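Local coordinates for 450aa long hypothetical fmu protein (Pyrococcus horikoshii, PDB 2YXL) that probably methylates cytosine at carbon 5 in RNA with S-adenosyl-L-methionine as methyl donor, as an archaeal relative of the bacterial Fmu/RsmB enzymes, at residues 37-42 against 48-53; 142-145 against 149-152; 153-158 against 175-180; 366-371 against 394-399; 418-423 against 427-432. One frame throughout, in Å; residues are numbered along the deposited sequence.

Contact 1 (37-42 against 48-53); sequences EAFKKH and WLNRVL
Phe39 reaches from helix 32-41 to Leu53 and Asn50 on helix 47-75, and its ring carries the whole contact. The apolar part is with Leu53. Ring atom Phe39 CZ lies 3.6 Å from Leu53 CB, and Phe39 CE2 is also close to that carbon. The methylene comes up obliquely to the ring. Leu53 thus meets Phe39 through the base of its side chain.

The polar neighbour is Asn50, and it makes no hydrogen bond here. Its backbone oxygen sits at the edge of the ring, near the ring plane, with Asn50 O 4.0 Å from Phe39 CE2. The side-chain amide lies near the ring too, with Asn50 ND2 4.0 Å from Phe39 CD2. The ring and amide planes stand almost perpendicular, 82° apart. Asn50 CG is anti to its own nitrogen (chi1 -158°), which brings the amide close to the ring although the CB bond does not aim there. Asn50 O also accepts a hydrogen bond from Thr54 OG1.

Just past helix 32-41, His42 ND1 makes a weak hydrogen bond back to Ala38 O, with the oxygen in the ring plane. His42 also meets Phe117, and Ala38 touches Glu20 of helix 12-24.

The backbones keep well apart, with CA of Phe39 and CA of Asn50 7.8 Å from each other. Two consecutive helices are bridged by one buried aromatic ring. No hydrogen bond or salt bridge crosses the contact, which implies that it depends on van der Waals packing and on the fit of the ring against Leu53 and Asn50.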
# COMPACT_ATOMS: atom_id res chain seq x y z
N GLU A 37 -10.89 -2.40 11.22
CA GLU A 37 -11.67 -3.50 11.80
C GLU A 37 -11.49 -3.60 13.32
O GLU A 37 -12.48 -3.68 14.05
CB GLU A 37 -11.31 -4.83 11.11
CG GLU A 37 -11.68 -6.10 11.88
CD GLU A 37 -13.07 -6.63 11.57
OE1 GLU A 37 -13.22 -7.86 11.50
OE2 GLU A 37 -14.01 -5.82 11.41
N ALA A 38 -10.24 -3.57 13.77
CA ALA A 38 -9.92 -3.72 15.19
C ALA A 38 -10.41 -2.54 16.04
O ALA A 38 -10.88 -2.73 17.16
CB ALA A 38 -8.42 -3.91 15.38
N PHE A 39 -10.30 -1.34 15.48
CA PHE A 39 -10.68 -0.12 16.17
C PHE A 39 -12.20 -0.01 16.36
O PHE A 39 -12.67 0.43 17.41
CB PHE A 39 -10.12 1.11 15.43
CG PHE A 39 -8.65 1.35 15.67
CD1 PHE A 39 -7.80 0.32 16.09
CD2 PHE A 39 -8.10 2.61 15.45
CE1 PHE A 39 -6.44 0.54 16.30
CE2 PHE A 39 -6.74 2.85 15.66
CZ PHE A 39 -5.91 1.81 16.09
N LYS A 40 -12.96 -0.44 15.35
CA LYS A 40 -14.42 -0.46 15.41
C LYS A 40 -14.92 -1.59 16.32
O LYS A 40 -15.98 -1.46 16.95
CB LYS A 40 -15.04 -0.60 14.02
CG LYS A 40 -14.64 0.49 13.03
CD LYS A 40 -15.34 1.82 13.31
CE LYS A 40 -14.54 2.98 12.74
NZ LYS A 40 -14.14 2.76 11.32
N LYS A 41 -14.16 -2.68 16.36
CA LYS A 41 -14.47 -3.83 17.21
C LYS A 41 -14.34 -3.46 18.69
O LYS A 41 -15.18 -3.85 19.51
CB LYS A 41 -13.53 -4.99 16.88
CG LYS A 41 -14.05 -6.37 17.24
CD LYS A 41 -12.91 -7.38 17.24
CE LYS A 41 -13.41 -8.83 17.21
NZ LYS A 41 -13.67 -9.30 15.83
N HIS A 42 -13.30 -2.69 19.01
CA HIS A 42 -13.00 -2.33 20.40
C HIS A 42 -13.47 -0.93 20.80
O HIS A 42 -13.09 -0.42 21.86
CB HIS A 42 -11.50 -2.50 20.68
CG HIS A 42 -11.10 -3.92 20.88
ND1 HIS A 42 -10.50 -4.67 19.88
CD2 HIS A 42 -11.22 -4.74 21.95
CE1 HIS A 42 -10.27 -5.89 20.34
NE2 HIS A 42 -10.69 -5.96 21.59
N TRP A 48 -8.49 11.41 19.86
CA TRP A 48 -7.19 11.46 20.53
C TRP A 48 -6.59 10.06 20.68
O TRP A 48 -5.40 9.87 20.45
CB TRP A 48 -7.31 12.14 21.88
N LEU A 49 -7.43 9.10 21.06
CA LEU A 49 -7.01 7.71 21.17
C LEU A 49 -6.76 7.11 19.79
O LEU A 49 -5.77 6.40 19.59
CB LEU A 49 -8.05 6.88 21.95
CG LEU A 49 -7.68 5.43 22.28
CD1 LEU A 49 -6.45 5.36 23.19
CD2 LEU A 49 -8.85 4.70 22.92
N ASN A 50 -7.66 7.40 18.86
CA ASN A 50 -7.53 6.95 17.47
C ASN A 50 -6.18 7.37 16.88
O ASN A 50 -5.52 6.58 16.22
CB ASN A 50 -8.68 7.49 16.62
CG ASN A 50 -8.91 6.68 15.35
OD1 ASN A 50 -8.06 6.63 14.46
ND2 ASN A 50 -10.07 6.05 15.26
N ARG A 51 -5.79 8.62 17.14
CA ARG A 51 -4.52 9.18 16.68
C ARG A 51 -3.32 8.47 17.32
O ARG A 51 -2.43 7.99 16.61
CB ARG A 51 -4.48 10.68 16.97
CG ARG A 51 -3.29 11.41 16.37
CD ARG A 51 -3.39 12.92 16.57
NE ARG A 51 -4.47 13.52 15.79
CZ ARG A 51 -5.58 14.05 16.31
NH1 ARG A 51 -5.77 14.07 17.62
NH2 ARG A 51 -6.49 14.57 15.51
N VAL A 52 -3.32 8.40 18.65
CA VAL A 52 -2.24 7.76 19.41
C VAL A 52 -2.02 6.29 19.01
O VAL A 52 -0.89 5.87 18.77
CB VAL A 52 -2.48 7.91 20.94
CG1 VAL A 52 -1.65 6.92 21.74
CG2 VAL A 52 -2.19 9.33 21.39
N LEU A 53 -3.11 5.54 18.92
CA LEU A 53 -3.04 4.13 18.56
C LEU A 53 -2.64 3.91 17.11
O LEU A 53 -1.95 2.94 16.79
CB LEU A 53 -4.36 3.41 18.88
CG LEU A 53 -4.83 3.32 20.33
CD1 LEU A 53 -6.07 2.46 20.41
CD2 LEU A 53 -3.75 2.79 21.27

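Contact 2 (142-145 against 149-152); sequences PNPK and EELE
Glu149 and Glu150 lean back from helix 147-155 over the loop that leads into it, each against a different residue. Glu149 has CG anti to its carbonyl carbon (chi1 -73°) and runs extended beyond it. This sends the carboxylate to Lys145, where Glu149 OE1 lies 3.3 Å from Lys145 CG. The oxygen meets the aliphatic part of the lysine. The charged ends do not touch. Lys145 NZ is 5.5 Å from Glu149 OE1, and at that separation any attraction between the opposite charges is probably modest.

Glu150 is built differently. Its chain bends at chi2 (80°), and the carboxylate folds back to the proline ring. Glu150 OE2 is 3.3 Å from Pro144 CB and 3.6 Å from Pro144 CG. The two side chains cross at a slant.

No hydrogen bond joins the segments. The backbones come closest at Pro144 and Glu149, with their CA atoms 5.7 Å apart. Farther along the helix, Glu152 OE1 accepts a hydrogen bond from Ser159 N. The arrangement is a surface turn between helices 124-138 and 147-155, in which side chains from the first turn of a helix fold over its incoming loop.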
# COMPACT_ATOMS: atom_id res chain seq x y z
N PRO A 142 18.72 -1.55 25.14
CA PRO A 142 18.94 -1.51 23.69
C PRO A 142 20.41 -1.34 23.34
O PRO A 142 21.03 -0.33 23.70
CB PRO A 142 18.14 -0.27 23.25
CG PRO A 142 17.20 0.01 24.37
CD PRO A 142 17.94 -0.39 25.60
N ASN A 143 20.97 -2.34 22.66
CA ASN A 143 22.40 -2.40 22.40
C ASN A 143 22.73 -2.71 20.93
O ASN A 143 22.89 -3.87 20.55
CB ASN A 143 23.05 -3.42 23.34
CG ASN A 143 24.57 -3.40 23.28
OD1 ASN A 143 25.19 -2.36 23.07
ND2 ASN A 143 25.18 -4.57 23.49
N PRO A 144 22.83 -1.66 20.08
CA PRO A 144 23.28 -1.86 18.70
C PRO A 144 24.81 -1.89 18.61
O PRO A 144 25.47 -0.85 18.76
CB PRO A 144 22.70 -0.64 17.95
CG PRO A 144 22.05 0.24 19.00
CD PRO A 144 22.51 -0.24 20.34
N LYS A 145 25.35 -3.08 18.37
CA LYS A 145 26.80 -3.30 18.33
C LYS A 145 27.39 -3.14 16.92
O LYS A 145 28.28 -2.32 16.71
CB LYS A 145 27.15 -4.69 18.91
CG LYS A 145 26.04 -5.73 18.76
CD LYS A 145 26.50 -7.14 19.10
CE LYS A 145 26.90 -7.92 17.86
NZ LYS A 145 27.16 -9.35 18.16
N GLU A 149 23.99 -3.25 12.26
CA GLU A 149 22.86 -3.01 13.16
C GLU A 149 22.63 -1.51 13.38
O GLU A 149 21.48 -1.07 13.49
CB GLU A 149 23.05 -3.73 14.49
CG GLU A 149 22.86 -5.24 14.42
CD GLU A 149 22.65 -5.88 15.78
OE1 GLU A 149 23.41 -5.55 16.73
OE2 GLU A 149 21.74 -6.73 15.90
N GLU A 150 23.72 -0.75 13.44
CA GLU A 150 23.65 0.71 13.55
C GLU A 150 23.01 1.32 12.31
O GLU A 150 22.20 2.25 12.41
CB GLU A 150 25.05 1.29 13.78
CG GLU A 150 25.08 2.64 14.49
CD GLU A 150 24.93 2.51 16.00
OE1 GLU A 150 25.90 2.83 16.72
OE2 GLU A 150 23.85 2.09 16.47
N LEU A 151 23.37 0.79 11.14
CA LEU A 151 22.82 1.21 9.86
C LEU A 151 21.33 0.91 9.75
O LEU A 151 20.55 1.76 9.33
CB LEU A 151 23.59 0.54 8.71
CG LEU A 151 23.09 0.68 7.27
CD1 LEU A 151 23.48 2.03 6.66
CD2 LEU A 151 23.62 -0.47 6.42
N GLU A 152 20.94 -0.31 10.15
CA GLU A 152 19.55 -0.74 10.09
C GLU A 152 18.64 0.09 10.99
O GLU A 152 17.48 0.30 10.67
CB GLU A 152 19.43 -2.23 10.44
CG GLU A 152 19.92 -3.18 9.36
CD GLU A 152 19.56 -4.63 9.63
OE1 GLU A 152 19.35 -5.39 8.66
OE2 GLU A 152 19.49 -5.03 10.82

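Contact 3 (153-158 against 175-180); sequences WKYLAP and DFFRSV
The end of helix 147-155 approaches helix 173-181 most closely at Tyr155 and Phe177, whose CA atoms are 5.8 Å apart, and Leu156 then leaves the helix with positive phi. The side chains meet as two near-parallel rings slid past one another. The planes lie 7° apart, but the centroids are 5.1 Å apart, and the rings barely overlap. Phe177 CG lies anti to its carbonyl carbon (chi1 -76°), which lays the ring against Tyr155 CB and Ala157 CB. Tyr155 CB sits over the Phe177 face, 4.2 Å from the ring centroid.

Ala157 closes on the far part of the phenylalanine, with Ala157 CB 3.6 Å from Phe177 CE2. Phe176 CD1 lies over the centre of the opposite Phe177 face. A serine in place of Phe177 would probably leave a gap between Tyr155 CB, Ala157 CB and Phe176, with the tyrosine ring set freer to turn.

Tyr155 O accepts a hydrogen bond from Asn181 ND2, and Leu156 O and Val180 O both accept from Arg353. Val165 and Ile162 of helix 159-169 complete the packing. The arrangement is the end of helix 147-155 and the turn after it packed on helix 173-181, centred on a CH-pi contact.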
# COMPACT_ATOMS: atom_id res chain seq x y z
N TRP A 153 19.19 0.55 12.12
CA TRP A 153 18.44 1.39 13.06
C TRP A 153 18.25 2.84 12.60
O TRP A 153 17.28 3.49 13.01
CB TRP A 153 19.07 1.34 14.45
CG TRP A 153 18.59 0.18 15.29
CD1 TRP A 153 19.28 -0.95 15.59
CD2 TRP A 153 17.31 0.05 15.92
NE1 TRP A 153 18.52 -1.79 16.37
CE2 TRP A 153 17.30 -1.19 16.59
CE3 TRP A 153 16.17 0.86 15.99
CZ2 TRP A 153 16.20 -1.65 17.33
CZ3 TRP A 153 15.07 0.41 16.72
CH2 TRP A 153 15.10 -0.83 17.38
N LYS A 154 19.15 3.34 11.77
CA LYS A 154 19.02 4.71 11.25
C LYS A 154 17.97 4.82 10.15
O LYS A 154 17.21 5.79 10.12
CB LYS A 154 20.37 5.27 10.77
CG LYS A 154 21.15 5.99 11.86
CD LYS A 154 22.10 7.03 11.27
CE LYS A 154 22.76 7.86 12.37
NZ LYS A 154 23.63 8.93 11.82
N TYR A 155 17.93 3.84 9.25
CA TYR A 155 16.98 3.86 8.15
C TYR A 155 15.69 3.11 8.46
O TYR A 155 14.71 3.23 7.72
CB TYR A 155 17.61 3.30 6.87
CG TYR A 155 18.74 4.12 6.28
CD1 TYR A 155 19.66 3.53 5.42
CD2 TYR A 155 18.91 5.47 6.60
CE1 TYR A 155 20.71 4.27 4.87
CE2 TYR A 155 19.96 6.21 6.06
CZ TYR A 155 20.85 5.60 5.20
OH TYR A 155 21.89 6.32 4.66
N LEU A 156 15.69 2.36 9.55
CA LEU A 156 14.58 1.47 9.92
C LEU A 156 14.24 0.52 8.78
O LEU A 156 13.10 0.41 8.34
CB LEU A 156 13.34 2.27 10.38
CG LEU A 156 13.51 3.37 11.45
CD1 LEU A 156 12.21 4.11 11.69
CD2 LEU A 156 14.05 2.81 12.76
N ALA A 157 15.27 -0.18 8.29
CA ALA A 157 15.15 -1.04 7.11
C ALA A 157 16.19 -2.16 7.15
O ALA A 157 17.26 -1.99 7.73
CB ALA A 157 15.31 -0.21 5.84
N PRO A 158 15.88 -3.32 6.52
CA PRO A 158 16.87 -4.40 6.48
C PRO A 158 18.05 -4.05 5.59
O PRO A 158 17.90 -3.31 4.61
CB PRO A 158 16.08 -5.58 5.90
CG PRO A 158 15.00 -4.96 5.11
CD PRO A 158 14.64 -3.68 5.81
N ASP A 175 17.52 10.48 2.05
CA ASP A 175 16.29 11.24 1.85
C ASP A 175 15.08 10.35 1.55
O ASP A 175 13.98 10.61 2.04
CB ASP A 175 16.46 12.29 0.75
CG ASP A 175 17.29 13.48 1.19
OD1 ASP A 175 17.18 13.89 2.37
OD2 ASP A 175 18.06 14.01 0.36
N PHE A 176 15.31 9.30 0.77
CA PHE A 176 14.28 8.31 0.46
C PHE A 176 13.73 7.67 1.72
O PHE A 176 12.51 7.63 1.92
CB PHE A 176 14.82 7.22 -0.48
CG PHE A 176 13.88 6.06 -0.66
CD1 PHE A 176 14.05 4.89 0.09
CD2 PHE A 176 12.82 6.12 -1.57
CE1 PHE A 176 13.18 3.81 -0.07
CE2 PHE A 176 11.95 5.05 -1.73
CZ PHE A 176 12.13 3.89 -0.98
N PHE A 177 14.63 7.18 2.58
CA PHE A 177 14.21 6.55 3.82
C PHE A 177 13.59 7.54 4.80
O PHE A 177 12.68 7.18 5.53
CB PHE A 177 15.34 5.73 4.45
CG PHE A 177 15.58 4.42 3.76
CD1 PHE A 177 16.70 4.23 2.96
CD2 PHE A 177 14.67 3.37 3.88
CE1 PHE A 177 16.92 3.02 2.30
CE2 PHE A 177 14.88 2.16 3.23
CZ PHE A 177 16.01 1.98 2.44
N ARG A 178 14.07 8.78 4.79
CA ARG A 178 13.43 9.85 5.56
C ARG A 178 11.97 10.04 5.14
O ARG A 178 11.08 10.07 5.99
CB ARG A 178 14.21 11.16 5.46
CG ARG A 178 15.27 11.31 6.54
CD ARG A 178 15.69 12.76 6.72
NE ARG A 178 16.63 13.19 5.68
CZ ARG A 178 17.95 13.28 5.84
NH1 ARG A 178 18.51 12.97 7.01
NH2 ARG A 178 18.71 13.69 4.83
N SER A 179 11.73 10.14 3.83
CA SER A 179 10.37 10.32 3.31
C SER A 179 9.42 9.14 3.57
O SER A 179 8.22 9.34 3.73
CB SER A 179 10.39 10.66 1.82
OG SER A 179 10.85 9.56 1.05
N VAL A 180 9.95 7.91 3.61
CA VAL A 180 9.12 6.74 3.93
C VAL A 180 9.06 6.47 5.44
O VAL A 180 8.35 5.56 5.89
CB VAL A 180 9.52 5.45 3.13
CG1 VAL A 180 9.36 5.67 1.63
CG2 VAL A 180 10.93 4.98 3.48

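Contact 4 (366-371 against 394-399); sequences QLQREL and KEENEK
Gln368 and Glu396 both carry CG anti to the carbonyl carbon (chi1 -69° and -75°) and extend beyond it, which brings amide and carboxylate side by side. Their planes are nearly coplanar, 12° apart. Gln368 NE2 donates to Glu396 OE1 at 3.2 Å, in the amide plane and to the anti lone pair of the oxygen. The same nitrogen also donates to Pro339 O. The other carboxylate oxygen, Glu396 OE2, accepts from Ser391 OG and Thr341 OG1. Both groups are buried, and these bonds fix their rotation. With an alanine at Gln368, Glu396 OE1 and Pro339 O would probably each lose this donor, and a gap would open beside the glutamate. Glu396 lies about 8 Å from Cys390, the predicted nucleophile, measured between side chains.

The second pair is Arg369 and Lys399. Arg369 NH1 lies 3.5 Å from Lys399 CE, which sits at the guanidinium edge, in its plane. The two positive ends are close, with Arg369 NH1 4.3 Å from Lys399 NZ. This proximity is probably unfavourable, but Arg369 NE is held by Asn400 OD1, and Lys399 NZ has a long salt bridge to Glu395.

Leu367 and Leu371 of helix 361-376 touch the bound sinefungin. This helix packs against the turn leading into helix 398-407, with Glu396 O bonded to Tyr387 OH of strand 383-389.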
# COMPACT_ATOMS: atom_id res chain seq x y z
N GLN A 366 9.36 -12.21 -13.65
CA GLN A 366 8.95 -13.19 -14.66
C GLN A 366 7.45 -13.13 -14.95
O GLN A 366 7.04 -13.24 -16.11
CB GLN A 366 9.37 -14.62 -14.26
CG GLN A 366 9.24 -15.66 -15.39
CD GLN A 366 9.62 -17.08 -14.96
OE1 GLN A 366 10.46 -17.72 -15.60
NE2 GLN A 366 9.01 -17.57 -13.89
N LEU A 367 6.64 -12.94 -13.90
CA LEU A 367 5.19 -12.83 -14.06
C LEU A 367 4.80 -11.59 -14.85
O LEU A 367 3.87 -11.63 -15.66
CB LEU A 367 4.48 -12.86 -12.70
CG LEU A 367 2.94 -12.73 -12.67
CD1 LEU A 367 2.25 -13.85 -13.47
CD2 LEU A 367 2.42 -12.70 -11.25
N GLN A 368 5.51 -10.49 -14.62
CA GLN A 368 5.29 -9.24 -15.34
C GLN A 368 5.58 -9.40 -16.84
O GLN A 368 4.84 -8.89 -17.68
CB GLN A 368 6.12 -8.11 -14.74
CG GLN A 368 5.66 -7.69 -13.34
CD GLN A 368 6.78 -7.15 -12.46
OE1 GLN A 368 7.87 -6.85 -12.93
NE2 GLN A 368 6.50 -7.02 -11.17
N ARG A 369 6.65 -10.13 -17.15
CA ARG A 369 7.05 -10.39 -18.54
C ARG A 369 6.01 -11.19 -19.32
O ARG A 369 5.74 -10.89 -20.49
CB ARG A 369 8.41 -11.06 -18.62
CG ARG A 369 9.58 -10.17 -18.23
CD ARG A 369 10.91 -10.85 -18.54
NE ARG A 369 12.01 -10.30 -17.75
CZ ARG A 369 13.27 -10.73 -17.81
NH1 ARG A 369 14.20 -10.17 -17.05
NH2 ARG A 369 13.61 -11.72 -18.64
N GLU A 370 5.42 -12.20 -18.68
CA GLU A 370 4.42 -13.04 -19.35
C GLU A 370 3.04 -12.38 -19.42
O GLU A 370 2.23 -12.70 -20.29
CB GLU A 370 4.36 -14.47 -18.76
CG GLU A 370 3.95 -14.57 -17.30
CD GLU A 370 4.29 -15.92 -16.68
OE1 GLU A 370 5.28 -16.55 -17.10
OE2 GLU A 370 3.56 -16.34 -15.76
N LEU A 371 2.78 -11.45 -18.51
CA LEU A 371 1.60 -10.58 -18.63
C LEU A 371 1.85 -9.54 -19.72
O LEU A 371 0.93 -9.20 -20.48
CB LEU A 371 1.27 -9.91 -17.29
CG LEU A 371 0.78 -10.78 -16.13
CD1 LEU A 371 0.73 -9.96 -14.85
CD2 LEU A 371 -0.58 -11.40 -16.42
N LYS A 394 14.73 -1.77 -10.51
CA LYS A 394 14.97 -1.79 -11.96
C LYS A 394 14.54 -3.11 -12.59
O LYS A 394 14.06 -3.12 -13.72
CB LYS A 394 16.45 -1.51 -12.26
CG LYS A 394 16.87 -0.07 -12.03
CD LYS A 394 18.38 0.08 -12.06
CE LYS A 394 18.81 1.47 -11.64
NZ LYS A 394 20.29 1.58 -11.49
N GLU A 395 14.71 -4.21 -11.85
CA GLU A 395 14.34 -5.56 -12.31
C GLU A 395 12.89 -5.69 -12.74
O GLU A 395 12.58 -6.45 -13.66
CB GLU A 395 14.65 -6.60 -11.23
CG GLU A 395 16.03 -7.24 -11.33
CD GLU A 395 17.18 -6.28 -11.03
OE1 GLU A 395 18.31 -6.56 -11.48
OE2 GLU A 395 16.96 -5.26 -10.34
N GLU A 396 12.00 -4.96 -12.08
CA GLU A 396 10.57 -5.01 -12.38
C GLU A 396 10.17 -3.94 -13.39
O GLU A 396 9.08 -3.98 -13.95
CB GLU A 396 9.77 -4.82 -11.10
CG GLU A 396 9.74 -6.03 -10.19
CD GLU A 396 9.21 -5.69 -8.82
OE1 GLU A 396 7.99 -5.85 -8.60
OE2 GLU A 396 10.01 -5.25 -7.96
N ASN A 397 11.08 -2.99 -13.62
CA ASN A 397 10.77 -1.79 -14.39
C ASN A 397 11.56 -1.66 -15.69
O ASN A 397 11.16 -2.20 -16.72
CB ASN A 397 10.94 -0.56 -13.50
CG ASN A 397 10.00 -0.56 -12.30
OD1 ASN A 397 10.36 -0.08 -11.23
ND2 ASN A 397 8.80 -1.10 -12.48
N GLU A 398 12.69 -0.94 -15.63
CA GLU A 398 13.50 -0.65 -16.82
C GLU A 398 14.03 -1.91 -17.50
O GLU A 398 14.12 -1.96 -18.73
CB GLU A 398 14.67 0.29 -16.47
CG GLU A 398 14.26 1.75 -16.25
CD GLU A 398 13.85 2.07 -14.81
OE1 GLU A 398 13.68 3.26 -14.50
OE2 GLU A 398 13.70 1.13 -14.00
N LYS A 399 14.36 -2.92 -16.70
CA LYS A 399 14.82 -4.21 -17.19
C LYS A 399 13.73 -4.93 -17.98
O LYS A 399 14.00 -5.48 -19.05
CB LYS A 399 15.29 -5.08 -16.01
CG LYS A 399 15.77 -6.47 -16.37
CD LYS A 399 15.96 -7.29 -15.11
CE LYS A 399 16.74 -8.56 -15.35
NZ LYS A 399 17.19 -9.16 -14.06

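Contact 5 (418-423 against 427-432); sequences SPYDPG and GTMRAW
Tyr420 holds its ring between Ala431 and Pro419. Ala431 CB lies over the centre of one face, 3.8 Å from the ring centroid, in a CH-pi contact. Pro419 CG covers the opposite face, nearer the rim. Met429 CE comes to the ring edge, near its plane. The tyrosine hydroxyl is hydrogen-bonded to Glu246 OE2 of helix 246-255, and His436 meets the ring edge-to-face.

Met429 CG is anti to the backbone N (chi1 -172°), and the extended run from CB through CG carries SD to 418-423. There Met429 SD takes a weak hydrogen bond from Tyr420 N at 3.6 Å. The bend at chi3 (66°) turns the methyl to the proline, with Met429 CE 3.8 Å from Pro419 CD. A cis peptide bond precedes Pro419.

The backbone is an antiparallel ladder. Asp421 and Arg430 form a hydrogen-bonded pair: Asp421 N donates to Arg430 O at 3.1 Å, and Arg430 N to Asp421 O at 2.8 Å. Pro422 and Met429 are the non-hydrogen-bonded pair that follows. Beyond them Gly423 N donates to Thr428 O at 2.8 Å. A CB on Gly423 would probably crowd Thr428 OG1, which itself bonds to Leu425 O.

Asp421 and Arg430 put their side chains on the same face. Asp421 OD2 forms a salt bridge with Arg435, and Arg430 NE with Glu398 OE1 of helix 398-407. The hairpin of strands 421-422 and 429-431 is continued by strand 441-447, through backbone bonds of Met429 with Tyr443 and Ala431 with Phe441.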
# COMPACT_ATOMS: atom_id res chain seq x y z
N SER A 418 5.64 14.63 -18.10
CA SER A 418 4.77 15.09 -17.02
C SER A 418 4.09 13.96 -16.25
O SER A 418 3.69 12.96 -16.85
CB SER A 418 3.72 16.06 -17.55
OG SER A 418 4.31 17.33 -17.77
N PRO A 419 3.92 14.12 -14.92
CA PRO A 419 4.39 15.25 -14.12
C PRO A 419 5.64 14.96 -13.29
O PRO A 419 6.10 15.82 -12.54
CB PRO A 419 3.20 15.50 -13.20
CG PRO A 419 2.52 14.12 -13.05
CD PRO A 419 3.12 13.20 -14.10
N TYR A 420 6.20 13.76 -13.43
CA TYR A 420 7.30 13.33 -12.58
C TYR A 420 8.66 13.38 -13.27
O TYR A 420 8.89 14.22 -14.14
CB TYR A 420 7.01 11.95 -11.97
CG TYR A 420 5.71 11.88 -11.19
CD1 TYR A 420 4.65 11.10 -11.66
CD2 TYR A 420 5.54 12.58 -10.00
CE1 TYR A 420 3.45 11.03 -10.95
CE2 TYR A 420 4.35 12.51 -9.28
CZ TYR A 420 3.30 11.73 -9.77
OH TYR A 420 2.12 11.65 -9.07
N ASP A 421 9.56 12.48 -12.88
CA ASP A 421 10.94 12.51 -13.33
C ASP A 421 11.28 11.40 -14.33
O ASP A 421 10.52 10.45 -14.47
CB ASP A 421 11.87 12.45 -12.11
CG ASP A 421 11.85 13.73 -11.30
OD1 ASP A 421 11.13 14.69 -11.68
OD2 ASP A 421 12.55 13.79 -10.27
N PRO A 422 12.42 11.54 -15.05
CA PRO A 422 12.83 10.48 -15.97
C PRO A 422 13.24 9.21 -15.23
O PRO A 422 13.84 9.29 -14.16
CB PRO A 422 14.06 11.08 -16.68
CG PRO A 422 14.00 12.55 -16.40
CD PRO A 422 13.37 12.67 -15.06
N GLY A 423 12.91 8.06 -15.81
CA GLY A 423 13.40 6.77 -15.32
C GLY A 423 14.81 6.52 -15.82
O GLY A 423 15.45 7.41 -16.38
N GLY A 427 12.47 8.02 -21.77
CA GLY A 427 11.10 7.89 -22.26
C GLY A 427 10.18 7.33 -21.19
O GLY A 427 8.96 7.43 -21.29
N THR A 428 10.78 6.72 -20.17
CA THR A 428 10.04 6.19 -19.03
C THR A 428 10.04 7.20 -17.89
O THR A 428 10.91 8.08 -17.81
CB THR A 428 10.62 4.84 -18.52
OG1 THR A 428 11.94 5.02 -17.99
CG2 THR A 428 10.64 3.80 -19.64
N MET A 429 9.06 7.07 -17.00
CA MET A 429 8.86 8.03 -15.93
C MET A 429 8.82 7.35 -14.57
O MET A 429 8.27 6.26 -14.43
CB MET A 429 7.57 8.82 -16.18
CG MET A 429 7.34 9.99 -15.24
SD MET A 429 6.04 11.09 -15.84
CE MET A 429 4.59 10.04 -15.72
N ARG A 430 9.41 8.00 -13.57
CA ARG A 430 9.39 7.51 -12.20
C ARG A 430 8.91 8.58 -11.21
O ARG A 430 9.26 9.76 -11.34
CB ARG A 430 10.77 7.01 -11.78
CG ARG A 430 11.10 5.61 -12.26
CD ARG A 430 12.47 5.19 -11.75
NE ARG A 430 12.73 3.77 -11.96
CZ ARG A 430 12.76 2.84 -11.00
NH1 ARG A 430 12.56 3.18 -9.73
NH2 ARG A 430 13.02 1.58 -11.31
N ALA A 431 8.10 8.15 -10.25
CA ALA A 431 7.73 8.97 -9.10
C ALA A 431 8.50 8.47 -7.89
O ALA A 431 8.76 7.27 -7.75
CB ALA A 431 6.23 8.91 -8.85
N TRP A 432 8.88 9.41 -7.02
CA TRP A 432 9.62 9.09 -5.81
C TRP A 432 9.01 9.79 -4.60
O TRP A 432 8.62 10.96 -4.69
CB TRP A 432 11.08 9.52 -5.96
CG TRP A 432 11.85 8.75 -6.98
CD1 TRP A 432 12.12 9.13 -8.27
CD2 TRP A 432 12.46 7.46 -6.81
NE1 TRP A 432 12.86 8.16 -8.90
CE2 TRP A 432 13.08 7.12 -8.03
CE3 TRP A 432 12.54 6.56 -5.74
CZ2 TRP A 432 13.77 5.92 -8.22
CZ3 TRP A 432 13.23 5.36 -5.92
CH2 TRP A 432 13.84 5.06 -7.16

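From the N terminus, contact 1 closes the short loop between helices 32-41 and 47-75. Much farther along, contact 2 closes the loop into helix 147-155, and contact 3 follows on the end of that helix, linking it to helix 173-181. Contacts 2 and 3 touch, with a probable hydrogen bond between Glu152 O and Ala157 N. Contacts 4 and 5 both lie in the methyltransferase family region. Contact 4 spans strand 383-389, and contact 5 closes a hairpin; the two touch at the start of helix 398-407. Phe176 packs on Trp432, tying contact 3 to contact 5. All five run in series, and none nest or cross.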